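Local coordinates for protein beta-1,3-glucanosyltransferase (Rhizomucor miehei CAU432, PDB 4WTP) that belongs to glycoside hydrolase family 17 and folds as a single-chain barrel of parallel strands wrapped by helices, in the manner of a TIM barrel, at residues A[40-45]-A[265-270]; A[36-41]-A[66-71]; A[131-136]-A[165-170]; A[182-187]-A[218-223]. All coordinates share one frame; numbering follows the deposited sequence.

Contact 1: residues A[40-45]-A[265-270]; sequences INYGVN and SAFDEP
I40 meets A266 through its CG2 branch, which lies 3.5 Å from A266 N and 3.8 Å from A266 CB. This holds for the modelled one of its two conformers. CG2 gets there because it stands anti to the I40 backbone N, while CG1 turns off beside that nitrogen. At N41 the contact becomes polar. A266 N donates to N41 O at 2.9 Å, and the donor sits almost in line with the carbonyl (C=O...N 173°), although the bond is bent at the hydrogen. S265, just behind a cis peptide bond, brings its CA and CB close to the same oxygen. Y42 follows, and the edge of its ring meets F267, CE1 lying 3.9 Å from F267 CE2. The F267 atom lies near the plane of the tyrosine ring, and the two side chains cross obliquely. Next along, G43 reaches the other segment through a bridging water, which accepts from G43 N at 3.0 Å and from F267 N at 3.2 Å. With no side chain at G43, the outstretched E269 can bring OE1 to 3.5 Å from G43 CA. The contact joins the C-terminal end of the first barrel strand, 39-41, to the loop leaving the last, 262-263. Helix 52-62 covers it: D58 bonds Y42 OH, F59 meets the Y42 ring edge-to-face, and L62 touches A266 and F267.

Contact 2: residues A[36-41]-A[66-71]; sequences TFYGIN and TNRVRT
T66 packs against F37 and I40 in the tight part of this contact. Its OG1 donates to F37 O at 2.8 Å, coming from above the carbonyl plane, and its CG2 touches I40 CD1 at 3.6 Å in the modelled conformer of I40. OG1 stands anti to the T66 backbone N (chi1 -170°), leaving CG2 turned to the isoleucine. The same CD1 lies over one face of the F37 ring. Beside it run parallel strands 39-41 and 68-71 of a beta-alpha-beta unit whose helix is 52-62. I40 N donates to R68 O at 3.0 Å, and I40 O takes a weak bond from R70 N. Across the sheet from I40 and V69, N41 and R70 lie side by side, R70 NH2 reaching N41 OD1 at 2.9 Å. Solvent comes closer around Y38, R68 and N67. A water there donates to Y38 O and accepts from N67 N. R68 bends at chi3 (-73°) and lays its guanidinium flat on the Y38 ring, planes 16° apart, with CZ 4.1 Å from the ring centroid. R68 NH2, which lies over the ring, also donates to Y38 O at 2.8 Å, close to the guanidinium plane. R68 NE forms a salt bridge with D126, and Y38 OH bonds Y95. The R68 charge is probably balanced by D126 and spread over the ring face, and these bonds limit rotation of the group.

Contact 3: residues A[131-136]-A[165-170]; sequences GSEVLY and TADVYY
A166 O is gripped from two directions. E133 N donates to it at 2.8 Å in a fairly straight bond (167° at the hydrogen), and a water donates at 2.9 Å, while S132 CA adds a CH contact. The water also donates to T165 OG1, which is bonded to V130 O, and accepts from V134 N, tying strand 163-167 to the turn after strand 125-132. One step back, A166 N donates to G131 O at 3.2 Å. These bonds pair strands 125-132 and 163-167, the parallel neighbours of a beta-alpha-beta unit of the barrel, with helix 142-156 making the crossover. Beyond S132 the backbone of E133 takes a left-handed conformation (phi 64°), and the chain curls so that two amides face the D167 carboxylate. A D167 chi1 of -143°, off the staggered positions, brings the carboxylate to them. L135 N reaches D167 OD2 at 3.1 Å and Y136 N reaches it at 3.3 Å, both weakly. D167 OD1 is steadied within its own segment by V168 N, which binds its anti lone pair at 2.8 Å. The E133 side chain runs out past V168 CG1, and its OE2 is bonded by N186 ND2, the amide that also serves S132 OG. At the exposed end V168 CG2 sits near Y136 CB and over one face of the Y170 ring, while Y170 OH approaches the Y136 ring edge, 3.6 Å from CD1.

Contact 4: residues A[182-187]-A[218-223]; sequences FLMMNA and PVKISE
F182 packs on P218 where strands 182-186 and 219-223 begin to pair, the parallel strands of a beta-alpha-beta unit in the barrel, joined through helix 196-212. Backbone bonds form the ladder. L183 N donates to P218 O, K220 N to L183 O at 2.8 Å and nearly straight (178°), and M185 N to K220 O. Past M185 the register slips by one residue in a beta bulge: M185 O takes S222 N at 2.9 Å and, weakly, E223 N. A187 N then resumes the ladder by donating to E223 O at 3.0 Å. Apolar contacts differ on the two faces. Toward helix 196-212, M185 and I221 lie side by side, their ends meeting at CE and CD1, 4.1 Å apart. On the barrel interior the K220 chain, in its modelled conformer, passes over one face of the F182 ring, with CD 3.8 Å from F182 CE2, before NZ goes on to a salt bridge with D260. M184, bent at chi3 (85°), places CE beside K220 CB. Polar side chains gather at the bulge. S222 OG, in the modelled conformer, donates to N186 OD1 at 2.6 Å, while N186 ND2 serves S132 OG and E133 OE2. The N186 amide stacks on the E223 carboxylate, planes 8° apart. A water bridges the pair, donating to N186 OD1 at 2.8 Å and to E223 OE2 at 2.9 Å.

How the contacts relate
Contacts 1 and 2 start from the same stretch, sharing I40 and N41. Contact 2 closes first, a short loop around helix 52-62 that pairs the first two barrel strands. Contact 3 then closes the fourth strand on the fifth, and contact 4 the sixth on the seventh, all three in series. Contact 1 closes last, bringing the loop after strand 262-263 back to the first strand, with contacts 3 and 4 nested inside its span. Strands 163-167 and 182-186 are neighbours, and D167 O accepts from N186 N between contacts 3 and 4. N41 ND2 bonds S222 O near the C-terminal ends of the strands, whereas contacts 1 and 3 stay about 8 Å apart at their nearest atoms.

Contact 1: residues A[40-45]-A[265-270]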
loop_
_atom_site.group_PDB
_atom_site.type_symbol
_atom_site.label_atom_id
_atom_site.label_comp_id
_atom_site.label_asym_id
_atom_site.label_seq_id
_atom_site.Cartn_x
_atom_site.Cartn_y
_atom_site.Cartn_z
ATOM N N ILE A 40 -6.343 -3.509 -0.938
ATOM C CA ILE A 40 -5.873 -2.893 -2.184
ATOM C C ILE A 40 -5.503 -1.434 -1.938
ATOM O O ILE A 40 -6.238 -0.667 -1.265
ATOM C CB ILE A 40 -6.951 -2.981 -3.296
ATOM C CG1 ILE A 40 -7.414 -4.412 -3.544
ATOM C CG2 ILE A 40 -6.394 -2.497 -4.612
ATOM C CD1 ILE A 40 -8.605 -4.514 -4.474
ATOM N N ASN A 41 -4.348 -1.044 -2.483
ATOM C CA ASN A 41 -3.897 0.320 -2.444
ATOM C C ASN A 41 -4.787 1.217 -3.301
ATOM O O ASN A 41 -5.119 0.851 -4.431
ATOM C CB ASN A 41 -2.452 0.401 -2.919
ATOM C CG ASN A 41 -1.495 -0.158 -1.877
ATOM O OD1 ASN A 41 -1.453 0.310 -0.731
ATOM N ND2 ASN A 41 -0.759 -1.181 -2.244
ATOM N N TYR A 42 -5.138 2.379 -2.766
ATOM C CA TYR A 42 -6.060 3.290 -3.420
ATOM C C TYR A 42 -5.429 4.649 -3.588
ATOM O O TYR A 42 -5.239 5.369 -2.612
ATOM C CB TYR A 42 -7.370 3.357 -2.606
ATOM C CG TYR A 42 -8.355 4.367 -3.124
ATOM C CD1 TYR A 42 -9.076 4.116 -4.282
ATOM C CD2 TYR A 42 -8.538 5.590 -2.471
ATOM C CE1 TYR A 42 -9.984 5.038 -4.771
ATOM C CE2 TYR A 42 -9.453 6.532 -2.940
ATOM C CZ TYR A 42 -10.188 6.236 -4.083
ATOM O OH TYR A 42 -11.096 7.147 -4.576
ATOM N N GLY A 43 -5.120 5.004 -4.833
ATOM C CA GLY A 43 -4.424 6.249 -5.114
ATOM C C GLY A 43 -5.347 7.447 -5.140
ATOM O O GLY A 43 -6.507 7.327 -5.490
ATOM N N VAL A 44 -4.809 8.598 -4.754
ATOM C CA VAL A 44 -5.539 9.858 -4.752
ATOM C C VAL A 44 -4.862 10.882 -5.667
ATOM O O VAL A 44 -3.665 11.134 -5.527
ATOM C CB VAL A 44 -5.611 10.410 -3.312
ATOM C CG1 VAL A 44 -5.837 11.925 -3.316
ATOM C CG2 VAL A 44 -6.677 9.665 -2.524
ATOM N N ASN A 45 -5.631 11.454 -6.604
ATOM C CA ASN A 45 -5.174 12.548 -7.455
ATOM C C ASN A 45 -5.362 13.867 -6.722
ATOM O O ASN A 45 -6.484 14.370 -6.587
ATOM C CB ASN A 45 -5.962 12.568 -8.780
ATOM C CG ASN A 45 -5.476 13.631 -9.763
ATOM O OD1 ASN A 45 -4.564 14.400 -9.476
ATOM N ND2 ASN A 45 -6.074 13.644 -10.948
ATOM N N SER A 265 -2.321 -1.508 -8.020
ATOM C CA SER A 265 -3.199 -0.635 -7.225
ATOM C C SER A 265 -4.631 -0.873 -7.704
ATOM O O SER A 265 -4.870 -1.678 -8.612
ATOM C CB SER A 265 -2.819 0.848 -7.464
ATOM O OG SER A 265 -3.008 1.227 -8.824
ATOM N N ALA A 266 -5.586 -0.172 -7.089
ATOM C CA ALA A 266 -6.985 -0.364 -7.430
ATOM C C ALA A 266 -7.305 0.007 -8.892
ATOM O O ALA A 266 -7.885 -0.795 -9.637
ATOM C CB ALA A 266 -7.874 0.430 -6.466
ATOM N N PHE A 267 -6.919 1.221 -9.267
ATOM C CA PHE A 267 -7.298 1.793 -10.570
ATOM C C PHE A 267 -6.103 2.356 -11.313
ATOM O O PHE A 267 -5.172 2.846 -10.688
ATOM C CB PHE A 267 -8.326 2.917 -10.387
ATOM C CG PHE A 267 -9.524 2.473 -9.609
ATOM C CD1 PHE A 267 -10.457 1.625 -10.191
ATOM C CD2 PHE A 267 -9.722 2.878 -8.274
ATOM C CE1 PHE A 267 -11.557 1.179 -9.477
ATOM C CE2 PHE A 267 -10.837 2.434 -7.558
ATOM C CZ PHE A 267 -11.758 1.589 -8.161
ATOM N N ASP A 268 -6.111 2.260 -12.644
ATOM C CA ASP A 268 -5.115 2.974 -13.437
ATOM C C ASP A 268 -5.173 4.468 -13.083
ATOM O O ASP A 268 -6.250 5.018 -12.822
ATOM C CB ASP A 268 -5.416 2.842 -14.926
ATOM C CG ASP A 268 -5.107 1.490 -15.479
ATOM O OD1 ASP A 268 -4.311 0.729 -14.855
ATOM O OD2 ASP A 268 -5.671 1.153 -16.560
ATOM N N GLU A 269 -4.019 5.112 -13.084
ATOM C CA GLU A 269 -3.932 6.532 -12.766
ATOM C C GLU A 269 -3.257 7.287 -13.910
ATOM O O GLU A 269 -2.031 7.435 -13.933
ATOM C CB GLU A 269 -3.165 6.715 -11.472
ATOM C CG GLU A 269 -3.897 6.122 -10.269
ATOM C CD GLU A 269 -3.160 6.406 -8.967
ATOM O OE1 GLU A 269 -3.515 7.372 -8.250
ATOM O OE2 GLU A 269 -2.201 5.676 -8.665
ATOM N N PRO A 270 -4.069 7.764 -14.874
ATOM C CA PRO A 270 -3.589 8.443 -16.093
ATOM C C PRO A 270 -2.607 9.590 -15.880
ATOM O O PRO A 270 -1.830 9.854 -16.780
ATOM C CB PRO A 270 -4.873 8.974 -16.746
ATOM C CG PRO A 270 -5.953 8.090 -16.238
ATOM C CD PRO A 270 -5.536 7.671 -14.847
HETATM O O HOH W 1 -5.617 3.360 -7.345
#

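Contact 2: residues A[36-41]-A[66-71]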
loop_
_atom_site.group_PDB
_atom_site.type_symbol
_atom_site.label_atom_id
_atom_site.label_comp_id
_atom_site.label_asym_id
_atom_site.label_seq_id
_atom_site.Cartn_x
_atom_site.Cartn_y
_atom_site.Cartn_z
ATOM N N THR A 36 -10.490 -12.169 -2.056
ATOM C CA THR A 36 -9.489 -12.333 -3.119
ATOM C C THR A 36 -8.271 -11.461 -2.813
ATOM O O THR A 36 -7.137 -11.926 -2.957
ATOM C CB THR A 36 -10.037 -12.003 -4.500
ATOM O OG1 THR A 36 -11.035 -12.971 -4.830
ATOM C CG2 THR A 36 -8.968 -12.101 -5.558
ATOM N N PHE A 37 -8.491 -10.215 -2.409
ATOM C CA PHE A 37 -7.376 -9.394 -1.920
ATOM C C PHE A 37 -7.505 -9.192 -0.431
ATOM O O PHE A 37 -8.573 -8.799 0.050
ATOM C CB PHE A 37 -7.413 -8.002 -2.556
ATOM C CG PHE A 37 -7.190 -7.988 -4.040
ATOM C CD1 PHE A 37 -5.909 -7.901 -4.593
ATOM C CD2 PHE A 37 -8.289 -7.974 -4.907
ATOM C CE1 PHE A 37 -5.743 -7.859 -5.963
ATOM C CE2 PHE A 37 -8.123 -7.912 -6.278
ATOM C CZ PHE A 37 -6.844 -7.871 -6.805
ATOM N N TYR A 38 -6.411 -9.381 0.304
ATOM C CA TYR A 38 -6.371 -8.951 1.694
ATOM C C TYR A 38 -6.721 -7.444 1.750
ATOM O O TYR A 38 -7.521 -6.994 2.587
ATOM C CB TYR A 38 -4.983 -9.218 2.293
ATOM C CG TYR A 38 -4.808 -8.591 3.650
ATOM C CD1 TYR A 38 -5.297 -9.218 4.794
ATOM C CD2 TYR A 38 -4.138 -7.372 3.796
ATOM C CE1 TYR A 38 -5.142 -8.636 6.036
ATOM C CE2 TYR A 38 -3.983 -6.795 5.042
ATOM C CZ TYR A 38 -4.487 -7.427 6.159
ATOM O OH TYR A 38 -4.322 -6.838 7.401
ATOM N N GLY A 39 -6.117 -6.663 0.864
ATOM C CA GLY A 39 -6.485 -5.261 0.719
ATOM C C GLY A 39 -5.893 -4.699 -0.543
ATOM O O GLY A 39 -5.061 -5.346 -1.173
ATOM N N ILE A 40 -6.343 -3.509 -0.938
ATOM C CA ILE A 40 -5.873 -2.893 -2.184
ATOM C C ILE A 40 -5.503 -1.434 -1.938
ATOM O O ILE A 40 -6.238 -0.667 -1.265
ATOM C CB ILE A 40 -6.951 -2.981 -3.296
ATOM C CG1 ILE A 40 -7.414 -4.412 -3.544
ATOM C CG2 ILE A 40 -6.394 -2.497 -4.612
ATOM C CD1 ILE A 40 -8.605 -4.514 -4.474
ATOM N N ASN A 41 -4.348 -1.044 -2.483
ATOM C CA ASN A 41 -3.897 0.320 -2.444
ATOM C C ASN A 41 -4.787 1.217 -3.301
ATOM O O ASN A 41 -5.119 0.851 -4.431
ATOM C CB ASN A 41 -2.452 0.401 -2.919
ATOM C CG ASN A 41 -1.495 -0.158 -1.877
ATOM O OD1 ASN A 41 -1.453 0.310 -0.731
ATOM N ND2 ASN A 41 -0.759 -1.181 -2.244
ATOM N N THR A 66 -12.520 -7.374 -2.299
ATOM C CA THR A 66 -11.748 -7.132 -1.081
ATOM C C THR A 66 -12.646 -6.417 -0.073
ATOM O O THR A 66 -13.660 -5.812 -0.448
ATOM C CB THR A 66 -10.516 -6.227 -1.384
ATOM O OG1 THR A 66 -9.677 -6.222 -0.244
ATOM C CG2 THR A 66 -10.924 -4.781 -1.696
ATOM N N ASN A 67 -12.254 -6.428 1.190
ATOM C CA ASN A 67 -12.948 -5.628 2.177
ATOM C C ASN A 67 -12.054 -4.566 2.785
ATOM O O ASN A 67 -12.415 -3.989 3.817
ATOM C CB ASN A 67 -13.524 -6.491 3.317
ATOM C CG ASN A 67 -14.710 -5.832 3.978
ATOM O OD1 ASN A 67 -15.602 -5.360 3.293
ATOM N ND2 ASN A 67 -14.705 -5.774 5.306
ATOM N N ARG A 68 -10.926 -4.243 2.147
ATOM C CA ARG A 68 -9.923 -3.374 2.795
ATOM C C ARG A 68 -9.177 -2.537 1.776
ATOM O O ARG A 68 -8.796 -3.047 0.711
ATOM C CB ARG A 68 -8.940 -4.246 3.567
ATOM C CG ARG A 68 -7.845 -3.500 4.264
ATOM C CD ARG A 68 -6.945 -4.452 5.030
ATOM N NE ARG A 68 -7.572 -4.989 6.243
ATOM C CZ ARG A 68 -7.989 -6.250 6.399
ATOM N NH1 ARG A 68 -8.484 -6.639 7.566
ATOM N NH2 ARG A 68 -7.956 -7.116 5.388
ATOM N N VAL A 69 -8.974 -1.254 2.086
ATOM C CA VAL A 69 -8.217 -0.354 1.221
ATOM C C VAL A 69 -7.098 0.307 1.999
ATOM O O VAL A 69 -7.030 0.218 3.240
ATOM C CB VAL A 69 -9.096 0.722 0.529
ATOM C CG1 VAL A 69 -10.171 0.074 -0.317
ATOM C CG2 VAL A 69 -9.715 1.620 1.592
ATOM N N ARG A 70 -6.188 0.962 1.295
ATOM C CA ARG A 70 -5.112 1.677 1.922
ATOM C C ARG A 70 -4.925 3.020 1.249
ATOM O O ARG A 70 -4.882 3.087 0.016
ATOM C CB ARG A 70 -3.794 0.889 1.860
ATOM C CG ARG A 70 -2.547 1.579 2.425
ATOM C CD ARG A 70 -1.875 2.515 1.406
ATOM N NE ARG A 70 -0.606 3.040 1.895
ATOM C CZ ARG A 70 0.567 2.440 1.727
ATOM N NH1 ARG A 70 1.677 3.005 2.204
ATOM N NH2 ARG A 70 0.646 1.275 1.087
ATOM N N THR A 71 -4.815 4.069 2.061
ATOM C CA THR A 71 -4.507 5.430 1.586
ATOM C C THR A 71 -3.086 5.809 1.921
ATOM O O THR A 71 -2.518 5.304 2.874
ATOM C CB THR A 71 -5.508 6.453 2.181
ATOM O OG1 THR A 71 -5.629 6.237 3.595
ATOM C CG2 THR A 71 -6.869 6.260 1.544
HETATM O O HOH W 2 -10.268 -7.882 2.667
#

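Contact 3: residues A[131-136]-A[165-170]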
loop_
_atom_site.group_PDB
_atom_site.type_symbol
_atom_site.label_atom_id
_atom_site.label_comp_id
_atom_site.label_asym_id
_atom_site.label_seq_id
_atom_site.Cartn_x
_atom_site.Cartn_y
_atom_site.Cartn_z
ATOM N N GLY A 131 5.034 6.598 6.951
ATOM C CA GLY A 131 5.921 6.822 5.822
ATOM C C GLY A 131 6.019 5.640 4.887
ATOM O O GLY A 131 5.804 4.480 5.277
ATOM N N SER A 132 6.379 5.940 3.651
ATOM C CA SER A 132 6.679 4.914 2.652
ATOM C C SER A 132 7.920 5.330 1.890
ATOM O O SER A 132 7.955 6.421 1.299
ATOM C CB SER A 132 5.513 4.790 1.668
ATOM O OG SER A 132 5.827 3.868 0.623
ATOM N N GLU A 133 8.955 4.501 1.980
ATOM C CA GLU A 133 10.247 4.746 1.315
ATOM C C GLU A 133 10.974 5.981 1.833
ATOM O O GLU A 133 11.754 6.601 1.099
ATOM C CB GLU A 133 10.136 4.699 -0.211
ATOM C CG GLU A 133 9.918 3.248 -0.629
ATOM C CD GLU A 133 9.629 3.065 -2.094
ATOM O OE1 GLU A 133 10.116 3.874 -2.907
ATOM O OE2 GLU A 133 8.934 2.083 -2.454
ATOM N N VAL A 134 10.773 6.298 3.109
ATOM C CA VAL A 134 11.475 7.430 3.732
ATOM C C VAL A 134 12.998 7.247 3.698
ATOM O O VAL A 134 13.733 8.186 3.369
ATOM C CB VAL A 134 10.989 7.653 5.171
ATOM C CG1 VAL A 134 11.842 8.692 5.906
ATOM C CG2 VAL A 134 9.522 8.062 5.149
ATOM N N LEU A 135 13.461 6.048 4.061
ATOM C CA LEU A 135 14.886 5.751 4.042
ATOM C C LEU A 135 15.413 5.480 2.630
ATOM O O LEU A 135 16.525 5.903 2.295
ATOM C CB LEU A 135 15.218 4.609 4.987
ATOM C CG LEU A 135 14.911 4.869 6.461
ATOM C CD1 LEU A 135 15.341 3.655 7.272
ATOM C CD2 LEU A 135 15.620 6.118 6.991
ATOM N N TYR A 136 14.610 4.842 1.775
ATOM C CA TYR A 136 15.024 4.720 0.364
ATOM C C TYR A 136 15.327 6.099 -0.244
ATOM O O TYR A 136 16.349 6.276 -0.922
ATOM C CB TYR A 136 13.962 3.992 -0.463
ATOM C CG TYR A 136 14.230 4.094 -1.944
ATOM C CD1 TYR A 136 15.191 3.291 -2.561
ATOM C CD2 TYR A 136 13.564 5.045 -2.711
ATOM C CE1 TYR A 136 15.456 3.404 -3.917
ATOM C CE2 TYR A 136 13.828 5.180 -4.071
ATOM C CZ TYR A 136 14.770 4.347 -4.659
ATOM O OH TYR A 136 15.046 4.447 -5.994
ATOM N N THR A 165 6.202 0.842 9.250
ATOM C CA THR A 165 6.657 1.689 8.165
ATOM C C THR A 165 6.793 0.830 6.925
ATOM O O THR A 165 6.900 -0.393 7.031
ATOM C CB THR A 165 7.963 2.395 8.535
ATOM O OG1 THR A 165 8.155 3.520 7.654
ATOM C CG2 THR A 165 9.137 1.405 8.507
ATOM N N ALA A 166 6.719 1.468 5.765
ATOM C CA ALA A 166 6.874 0.751 4.496
ATOM C C ALA A 166 8.166 1.191 3.821
ATOM O O ALA A 166 8.449 2.391 3.774
ATOM C CB ALA A 166 5.694 1.075 3.573
ATOM N N ASP A 167 8.946 0.234 3.334
ATOM C CA ASP A 167 10.158 0.585 2.604
ATOM C C ASP A 167 10.593 -0.573 1.752
ATOM O O ASP A 167 9.987 -1.640 1.790
ATOM C CB ASP A 167 11.278 1.062 3.560
ATOM C CG ASP A 167 12.112 2.212 2.962
ATOM O OD1 ASP A 167 12.411 2.177 1.766
ATOM O OD2 ASP A 167 12.433 3.192 3.676
ATOM N N VAL A 168 11.681 -0.378 1.013
ATOM C CA VAL A 168 12.230 -1.421 0.163
ATOM C C VAL A 168 12.951 -2.458 0.996
ATOM O O VAL A 168 13.219 -2.237 2.194
ATOM C CB VAL A 168 13.156 -0.840 -0.919
ATOM C CG1 VAL A 168 12.357 0.090 -1.800
ATOM C CG2 VAL A 168 14.351 -0.127 -0.299
ATOM N N TYR A 169 13.266 -3.595 0.390
ATOM C CA TYR A 169 13.614 -4.765 1.193
ATOM C C TYR A 169 14.919 -4.639 1.979
ATOM O O TYR A 169 15.103 -5.352 2.974
ATOM C CB TYR A 169 13.601 -6.036 0.354
ATOM C CG TYR A 169 14.741 -6.169 -0.639
ATOM C CD1 TYR A 169 15.955 -6.766 -0.268
ATOM C CD2 TYR A 169 14.587 -5.725 -1.949
ATOM C CE1 TYR A 169 16.991 -6.894 -1.189
ATOM C CE2 TYR A 169 15.615 -5.840 -2.874
ATOM C CZ TYR A 169 16.810 -6.424 -2.479
ATOM O OH TYR A 169 17.826 -6.557 -3.390
ATOM N N TYR A 170 15.781 -3.722 1.541
ATOM C CA TYR A 170 17.091 -3.522 2.160
ATOM C C TYR A 170 17.140 -2.264 3.059
ATOM O O TYR A 170 18.229 -1.816 3.432
ATOM C CB TYR A 170 18.156 -3.483 1.047
ATOM C CG TYR A 170 17.872 -2.489 -0.059
ATOM C CD1 TYR A 170 17.108 -2.846 -1.183
ATOM C CD2 TYR A 170 18.382 -1.200 0.001
ATOM C CE1 TYR A 170 16.854 -1.936 -2.196
ATOM C CE2 TYR A 170 18.121 -0.275 -0.997
ATOM C CZ TYR A 170 17.384 -0.650 -2.108
ATOM O OH TYR A 170 17.123 0.271 -3.095
HETATM O O HOH W 3 9.314 4.670 5.369
#

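Contact 4: residues A[182-187]-A[218-223]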
loop_
_atom_site.group_PDB
_atom_site.type_symbol
_atom_site.label_atom_id
_atom_site.label_comp_id
_atom_site.label_asym_id
_atom_site.label_seq_id
_atom_site.Cartn_x
_atom_site.Cartn_y
_atom_site.Cartn_z
ATOM N N PHE A 182 4.888 -3.909 13.223
ATOM C CA PHE A 182 5.127 -4.803 12.097
ATOM C C PHE A 182 5.810 -4.041 10.968
ATOM O O PHE A 182 5.840 -2.809 10.945
ATOM C CB PHE A 182 3.840 -5.504 11.610
ATOM C CG PHE A 182 2.756 -4.564 11.142
ATOM C CD1 PHE A 182 1.966 -3.855 12.043
ATOM C CD2 PHE A 182 2.541 -4.366 9.779
ATOM C CE1 PHE A 182 0.973 -2.987 11.592
ATOM C CE2 PHE A 182 1.530 -3.532 9.326
ATOM C CZ PHE A 182 0.757 -2.824 10.231
ATOM N N LEU A 183 6.353 -4.787 10.005
ATOM C CA LEU A 183 7.055 -4.208 8.865
ATOM C C LEU A 183 6.194 -4.356 7.632
ATOM O O LEU A 183 5.451 -5.338 7.510
ATOM C CB LEU A 183 8.356 -4.963 8.634
ATOM C CG LEU A 183 9.492 -4.894 9.659
ATOM C CD1 LEU A 183 9.140 -5.611 10.946
ATOM C CD2 LEU A 183 10.775 -5.434 9.074
ATOM N N MET A 184 6.314 -3.413 6.696
ATOM C CA MET A 184 5.643 -3.590 5.408
ATOM C C MET A 184 6.616 -3.328 4.267
ATOM O O MET A 184 7.265 -2.275 4.192
ATOM C CB MET A 184 4.440 -2.659 5.252
ATOM C CG MET A 184 3.391 -2.763 6.347
ATOM S SD MET A 184 1.730 -2.016 5.920
ATOM C CE MET A 184 0.985 -3.426 5.044
ATOM N N MET A 185 6.718 -4.283 3.376
ATOM C CA MET A 185 7.598 -4.185 2.218
ATOM C C MET A 185 6.948 -3.624 0.966
ATOM O O MET A 185 5.901 -4.029 0.577
ATOM C CB MET A 185 8.103 -5.582 1.891
ATOM C CG MET A 185 9.162 -5.633 0.767
ATOM S SD MET A 185 9.815 -7.328 0.287
ATOM C CE MET A 185 8.358 -8.098 -0.546
ATOM N N ASN A 186 7.660 -2.705 0.330
ATOM C CA ASN A 186 7.293 -2.291 -1.039
ATOM C C ASN A 186 8.307 -2.949 -1.938
ATOM O O ASN A 186 9.522 -2.779 -1.723
ATOM C CB ASN A 186 7.473 -0.786 -1.233
ATOM C CG ASN A 186 6.572 0.068 -0.367
ATOM O OD1 ASN A 186 5.538 -0.350 0.122
ATOM N ND2 ASN A 186 6.951 1.326 -0.244
ATOM N N ALA A 187 7.864 -3.677 -2.954
ATOM C CA ALA A 187 8.820 -4.294 -3.882
ATOM C C ALA A 187 8.164 -4.450 -5.227
ATOM O O ALA A 187 7.055 -4.998 -5.316
ATOM C CB ALA A 187 9.277 -5.657 -3.360
ATOM N N PRO A 218 5.978 -9.354 12.767
ATOM C CA PRO A 218 5.273 -9.701 11.514
ATOM C C PRO A 218 5.706 -8.838 10.344
ATOM O O PRO A 218 5.999 -7.631 10.514
ATOM C CB PRO A 218 3.809 -9.445 11.855
ATOM C CG PRO A 218 3.713 -9.569 13.347
ATOM C CD PRO A 218 5.040 -9.014 13.848
ATOM N N VAL A 219 5.734 -9.464 9.160
ATOM C CA VAL A 219 6.073 -8.781 7.932
ATOM C C VAL A 219 4.916 -8.902 6.942
ATOM O O VAL A 219 4.487 -10.003 6.600
ATOM C CB VAL A 219 7.365 -9.364 7.277
ATOM C CG1 VAL A 219 7.689 -8.581 6.027
ATOM C CG2 VAL A 219 8.549 -9.281 8.257
ATOM N N LYS A 220 4.420 -7.762 6.471
ATOM C CA LYS A 220 3.367 -7.711 5.475
ATOM C C LYS A 220 3.938 -7.049 4.223
ATOM O O LYS A 220 5.055 -6.524 4.229
ATOM C CB LYS A 220 2.162 -6.927 6.023
ATOM C CG LYS A 220 1.671 -7.465 7.363
ATOM C CD LYS A 220 0.384 -6.801 7.821
ATOM C CE LYS A 220 -0.020 -7.320 9.184
ATOM N NZ LYS A 220 -1.479 -7.588 9.178
ATOM N N ILE A 221 3.173 -7.086 3.142
ATOM C CA ILE A 221 3.589 -6.436 1.885
ATOM C C ILE A 221 2.683 -5.239 1.648
ATOM O O ILE A 221 1.480 -5.401 1.455
ATOM C CB ILE A 221 3.611 -7.432 0.709
ATOM C CG1 ILE A 221 4.595 -8.578 1.012
ATOM C CG2 ILE A 221 3.973 -6.720 -0.591
ATOM C CD1 ILE A 221 4.624 -9.667 -0.046
ATOM N N SER A 222 3.245 -4.033 1.651
ATOM C CA SER A 222 2.437 -2.835 1.455
ATOM C C SER A 222 2.212 -2.474 -0.007
ATOM O O SER A 222 1.240 -1.799 -0.308
ATOM C CB SER A 222 3.040 -1.657 2.203
ATOM O OG SER A 222 4.441 -1.725 2.090
ATOM N N GLU A 223 3.106 -2.913 -0.896
ATOM C CA GLU A 223 2.925 -2.628 -2.330
ATOM C C GLU A 223 3.668 -3.644 -3.174
ATOM O O GLU A 223 4.879 -3.899 -2.949
ATOM C CB GLU A 223 3.505 -1.264 -2.758
ATOM C CG GLU A 223 2.941 -0.001 -2.176
ATOM C CD GLU A 223 3.759 1.200 -2.575
ATOM O OE1 GLU A 223 4.784 1.052 -3.251
ATOM O OE2 GLU A 223 3.435 2.298 -2.155
HETATM O O HOH W 4 3.643 1.693 0.692
#